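Long-range contacts in ADP-ribosylglycohydrolase (Thermus thermophilus, PDB 2YZV), which belongs to the ADP-ribosylglycohydrolase family, an all-helical fold that here holds two magnesium ions: residues Gln61-Ala66 with Met132-Leu137; Ala66-Leu70 with Leu289-Leu293. All blocks are in the same frame, centred on the assembly; numbering follows the deposited sequence.

Interaction 1 of 2, residues Gln61-Ala66 with Met132-Leu137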
loop_
_atom_site.group_PDB
_atom_site.type_symbol
_atom_site.label_atom_id
_atom_site.label_comp_id
_atom_site.label_asym_id
_atom_site.label_seq_id
_atom_site.Cartn_x
_atom_site.Cartn_y
_atom_site.Cartn_z
ATOM N N GLN A 61 1.374 8.611 -5.376
ATOM C CA GLN A 61 0.135 8.130 -5.970
ATOM C C GLN A 61 -0.966 7.989 -4.926
ATOM O O GLN A 61 -2.134 8.260 -5.208
ATOM C CB GLN A 61 0.371 6.796 -6.679
ATOM C CG GLN A 61 1.044 6.951 -8.030
ATOM C CD GLN A 61 1.329 5.621 -8.689
ATOM O OE1 GLN A 61 0.487 4.726 -8.691
ATOM N NE2 GLN A 61 2.520 5.486 -9.258
ATOM N N ALA A 62 -0.596 7.562 -3.721
ATOM C CA ALA A 62 -1.566 7.413 -2.645
ATOM C C ALA A 62 -2.180 8.776 -2.339
ATOM O O ALA A 62 -3.383 8.882 -2.096
ATOM C CB ALA A 62 -0.892 6.842 -1.394
ATOM N N LEU A 63 -1.351 9.817 -2.362
ATOM C CA LEU A 63 -1.828 11.171 -2.090
ATOM C C LEU A 63 -2.756 11.649 -3.200
ATOM O O LEU A 63 -3.769 12.297 -2.933
ATOM C CB LEU A 63 -0.648 12.139 -1.939
ATOM C CG LEU A 63 0.204 11.941 -0.680
ATOM C CD1 LEU A 63 1.406 12.865 -0.713
ATOM C CD2 LEU A 63 -0.641 12.223 0.554
ATOM N N CYS A 64 -2.405 11.333 -4.442
ATOM C CA CYS A 64 -3.224 11.721 -5.585
ATOM C C CYS A 64 -4.588 11.055 -5.501
ATOM O O CYS A 64 -5.621 11.702 -5.692
ATOM C CB CYS A 64 -2.546 11.310 -6.891
ATOM S SG CYS A 64 -1.093 12.288 -7.296
ATOM N N LEU A 65 -4.583 9.753 -5.224
ATOM C CA LEU A 65 -5.821 8.996 -5.107
ATOM C C LEU A 65 -6.663 9.561 -3.973
ATOM O O LEU A 65 -7.875 9.722 -4.112
ATOM C CB LEU A 65 -5.519 7.516 -4.850
ATOM C CG LEU A 65 -6.705 6.580 -4.591
ATOM C CD1 LEU A 65 -7.660 6.593 -5.780
ATOM C CD2 LEU A 65 -6.190 5.168 -4.348
ATOM N N ALA A 66 -6.013 9.868 -2.852
ATOM C CA ALA A 66 -6.703 10.423 -1.694
ATOM C C ALA A 66 -7.425 11.715 -2.076
ATOM O O ALA A 66 -8.605 11.886 -1.770
ATOM C CB ALA A 66 -5.703 10.696 -0.565
ATOM N N MET A 132 0.601 -0.442 -3.487
ATOM C CA MET A 132 1.292 0.631 -2.779
ATOM C C MET A 132 0.470 1.873 -2.483
ATOM O O MET A 132 0.835 2.661 -1.609
ATOM C CB MET A 132 2.533 1.047 -3.570
ATOM C CG MET A 132 2.208 1.676 -4.909
ATOM S SD MET A 132 3.664 2.149 -5.861
ATOM C CE MET A 132 2.971 3.439 -6.904
ATOM N N ARG A 133 -0.641 2.043 -3.191
ATOM C CA ARG A 133 -1.471 3.236 -3.038
ATOM C C ARG A 133 -2.895 2.974 -2.550
ATOM O O ARG A 133 -3.700 3.902 -2.477
ATOM C CB ARG A 133 -1.552 3.952 -4.393
ATOM C CG ARG A 133 -2.330 3.134 -5.437
ATOM C CD ARG A 133 -2.224 3.675 -6.864
ATOM N NE ARG A 133 -3.022 2.850 -7.772
ATOM C CZ ARG A 133 -2.623 2.441 -8.974
ATOM N NH1 ARG A 133 -1.426 2.780 -9.436
ATOM N NH2 ARG A 133 -3.418 1.675 -9.706
ATOM N N LEU A 134 -3.191 1.726 -2.202
ATOM C CA LEU A 134 -4.533 1.310 -1.786
ATOM C C LEU A 134 -5.260 1.943 -0.589
ATOM O O LEU A 134 -6.426 2.321 -0.712
ATOM C CB LEU A 134 -4.546 -0.207 -1.580
ATOM C CG LEU A 134 -5.479 -1.092 -2.416
ATOM C CD1 LEU A 134 -5.908 -2.267 -1.554
ATOM C CD2 LEU A 134 -6.702 -0.326 -2.892
ATOM N N ALA A 135 -4.591 2.043 0.558
ATOM C CA ALA A 135 -5.200 2.577 1.781
ATOM C C ALA A 135 -6.258 3.678 1.645
ATOM O O ALA A 135 -7.350 3.557 2.206
ATOM C CB ALA A 135 -4.107 3.031 2.749
ATOM N N PRO A 136 -5.960 4.762 0.914
ATOM C CA PRO A 136 -6.960 5.831 0.773
ATOM C C PRO A 136 -8.346 5.343 0.334
ATOM O O PRO A 136 -9.370 5.821 0.835
ATOM C CB PRO A 136 -6.322 6.762 -0.254
ATOM C CG PRO A 136 -4.860 6.612 0.034
ATOM C CD PRO A 136 -4.717 5.112 0.201
ATOM N N LEU A 137 -8.379 4.395 -0.597
ATOM C CA LEU A 137 -9.650 3.870 -1.082
ATOM C C LEU A 137 -10.432 3.178 0.022
ATOM O O LEU A 137 -11.639 3.396 0.168
ATOM C CB LEU A 137 -9.427 2.881 -2.230
ATOM C CG LEU A 137 -10.680 2.163 -2.741
ATOM C CD1 LEU A 137 -11.688 3.175 -3.263
ATOM C CD2 LEU A 137 -10.287 1.194 -3.843
#

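Interaction 2 of 2, residues Ala66-Leu70 with Leu289-Leu293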
loop_
_atom_site.group_PDB
_atom_site.type_symbol
_atom_site.label_atom_id
_atom_site.label_comp_id
_atom_site.label_asym_id
_atom_site.label_seq_id
_atom_site.Cartn_x
_atom_site.Cartn_y
_atom_site.Cartn_z
ATOM N N ALA A 66 -6.013 9.868 -2.852
ATOM C CA ALA A 66 -6.703 10.423 -1.694
ATOM C C ALA A 66 -7.425 11.715 -2.076
ATOM O O ALA A 66 -8.605 11.886 -1.770
ATOM C CB ALA A 66 -5.703 10.696 -0.565
ATOM N N GLU A 67 -6.718 12.619 -2.745
ATOM C CA GLU A 67 -7.326 13.883 -3.142
ATOM C C GLU A 67 -8.452 13.673 -4.146
ATOM O O GLU A 67 -9.469 14.363 -4.094
ATOM C CB GLU A 67 -6.268 14.828 -3.718
ATOM C CG GLU A 67 -5.165 15.169 -2.728
ATOM C CD GLU A 67 -4.412 16.431 -3.096
ATOM O OE1 GLU A 67 -3.947 16.540 -4.250
ATOM O OE2 GLU A 67 -4.284 17.315 -2.223
ATOM N N SER A 68 -8.275 12.721 -5.055
ATOM C CA SER A 68 -9.302 12.433 -6.052
ATOM C C SER A 68 -10.593 11.953 -5.387
ATOM O O SER A 68 -11.688 12.403 -5.735
ATOM C CB SER A 68 -8.801 11.371 -7.035
ATOM O OG SER A 68 -9.746 11.136 -8.069
ATOM N N LEU A 69 -10.464 11.040 -4.428
ATOM C CA LEU A 69 -11.623 10.493 -3.724
ATOM C C LEU A 69 -12.386 11.567 -2.956
ATOM O O LEU A 69 -13.618 11.593 -2.957
ATOM C CB LEU A 69 -11.180 9.387 -2.758
ATOM C CG LEU A 69 -10.601 8.128 -3.411
ATOM C CD1 LEU A 69 -9.991 7.219 -2.352
ATOM C CD2 LEU A 69 -11.698 7.405 -4.171
ATOM N N LEU A 70 -11.648 12.455 -2.299
ATOM C CA LEU A 70 -12.267 13.517 -1.521
ATOM C C LEU A 70 -12.936 14.579 -2.384
ATOM O O LEU A 70 -13.925 15.180 -1.969
ATOM C CB LEU A 70 -11.228 14.176 -0.614
ATOM C CG LEU A 70 -10.687 13.305 0.526
ATOM C CD1 LEU A 70 -9.536 14.018 1.220
ATOM C CD2 LEU A 70 -11.806 12.994 1.514
ATOM N N LEU A 289 -5.759 14.352 5.435
ATOM C CA LEU A 289 -6.406 13.560 4.392
ATOM C C LEU A 289 -7.032 12.291 4.963
ATOM O O LEU A 289 -8.166 11.948 4.625
ATOM C CB LEU A 289 -5.399 13.175 3.296
ATOM C CG LEU A 289 -4.898 14.277 2.359
ATOM C CD1 LEU A 289 -3.747 13.751 1.510
ATOM C CD2 LEU A 289 -6.043 14.756 1.474
ATOM N N ALA A 290 -6.291 11.595 5.823
ATOM C CA ALA A 290 -6.784 10.356 6.422
ATOM C C ALA A 290 -8.077 10.599 7.191
ATOM O O ALA A 290 -9.028 9.827 7.080
ATOM C CB ALA A 290 -5.732 9.758 7.347
ATOM N N LEU A 291 -8.106 11.675 7.971
ATOM C CA LEU A 291 -9.298 12.003 8.744
ATOM C C LEU A 291 -10.455 12.379 7.827
ATOM O O LEU A 291 -11.598 11.996 8.075
ATOM C CB LEU A 291 -8.999 13.145 9.721
ATOM C CG LEU A 291 -8.130 12.761 10.922
ATOM C CD1 LEU A 291 -7.797 13.999 11.741
ATOM C CD2 LEU A 291 -8.868 11.742 11.777
ATOM N N ALA A 292 -10.161 13.121 6.765
ATOM C CA ALA A 292 -11.195 13.526 5.816
ATOM C C ALA A 292 -11.797 12.296 5.137
ATOM O O ALA A 292 -13.017 12.185 4.987
ATOM C CB ALA A 292 -10.609 14.471 4.774
ATOM N N LEU A 293 -10.938 11.366 4.734
ATOM C CA LEU A 293 -11.402 10.149 4.081
ATOM C C LEU A 293 -12.247 9.305 5.031
ATOM O O LEU A 293 -13.265 8.739 4.630
ATOM C CB LEU A 293 -10.204 9.337 3.574
ATOM C CG LEU A 293 -9.403 9.970 2.430
ATOM C CD1 LEU A 293 -8.055 9.271 2.302
ATOM C CD2 LEU A 293 -10.184 9.885 1.127
#

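Interaction 1 of 2, residues Gln61-Ala66 with Met132-Leu137
Gln61 and Arg133 meet through one directed hydrogen bond, from NH1 of Arg133 to OE1 of Gln61, 2.8 Å long with an N-H...O angle of 152°. The donor approaches nearly head-on to the amide C=O, and the oxygen lies at the edge of the guanidinium, close to its plane, although the two flat groups are turned 38° apart. Arg133 CG sits between its own backbone N and carbonyl carbon (chi1 67°), and the chain then runs extended to NE, which brings the guanidinium out to the amide end of Gln61. On the way Arg133 CB packs 3.8 Å from Ala62 N. The small alanine lets the two backbones come close here, Ala62 CA lying 4.2 Å from Arg133 CA. NH2 of Arg133 gives further hydrogen bonds to Ala154 O and Thr158 OG1. The methyl CE of Met132 sits over one face of the Gln61 amide, 3.2 Å from NE2 and about as close to CD and OE1, while Arg133 comes in at the oxygen end; the methionine side chain reaches to about 5 Å from a magnesium ion.

Leu65 supplies the greasy counterpart. Its CG stands anti to the backbone N, which swings CD2 to 3.4 Å from Arg133 O and towards the backbone that leads into helix 135-141. Pro136, rigid and lacking an N-H, suits this early place in a helix; its CG rests 3.4 Å from Ala62 O and its CB 4.0 Å from Ala66 CB.

The chemistry is thus split: a buried arginine held by three acceptors probably helps hold the chain leading into helix 135-141, while Arg133 O, covered by Leu65, has no polar partner and probably carries a small energetic cost.

Interaction 2 of 2, residues Ala66-Leu70 with Leu289-Leu293
Leu70 and Leu293 interlock by methyl packing, with CG of Leu70 3.5 Å from CD2 of Leu293 and the two side chains crossing at about a right angle. Both have CG anti to the carbonyl carbon (chi1 -68° and -67°), which tilts each isobutyl group back toward the N-terminal end of its helix and into the gap between the two. The CB of Leu293 does not aim at helix 57-72, yet its branched end does: CD2 goes to Leu70 and to CB of Leu69, while CD1 comes 4.0 Å from CB of Ala66. A second leucine, Leu289, lies one turn earlier and closes on the same partners, its CD2 3.6 Å from Leu70 CD1 and its CD1 4.2 Å from Ala66 CB.

These contacts join two helices, 57-72 and 283-298, that run in broadly the same direction in the all-helical fold: the short segments' axes are inclined by 35° and approach to 10.2 Å. Leucines four residues apart on one helix face Ala66 and Leu70, equally spaced on the other, so matching turns meet. Phe15 of helix 4-26 also packs against Ala66 and Leu293.

Ala292 adds a smaller contact. Leu70 straddles it, CD1 3.7 Å from Ala292 CB and CD2 against its carbonyl carbon, and the short methyl lets the leucine come so near the backbone.

The one charged residue touches merely with its hydrocarbon portion: CG of Glu67 lies 4.3 Å from Leu289 CD2, and its carboxylate suits an exposed position at the margin of the apolar cluster.

In the fold
Helix 57-72 serves both contacts, and Ala66 belongs to each; the centres lie about 9 Å apart. The middle of the helix meets residues 132-137 in interaction 1, about 8 Å from the centre of the chain, and its later part meets helix 283-298 in interaction 2, about 15 Å out. The contacts also touch directly: Leu69 CD1 packs 3.6 Å from Leu137 CA, and Leu63 CD2 lies 3.6 Å from Leu289 CD1. Along the chain the segments alternate, 61-66, 66-70, 132-137, 289-293, so one early helix unites the middle of the sequence with its C-terminal helix. The same helix carries Asp58, a magnesium ligand, near its start.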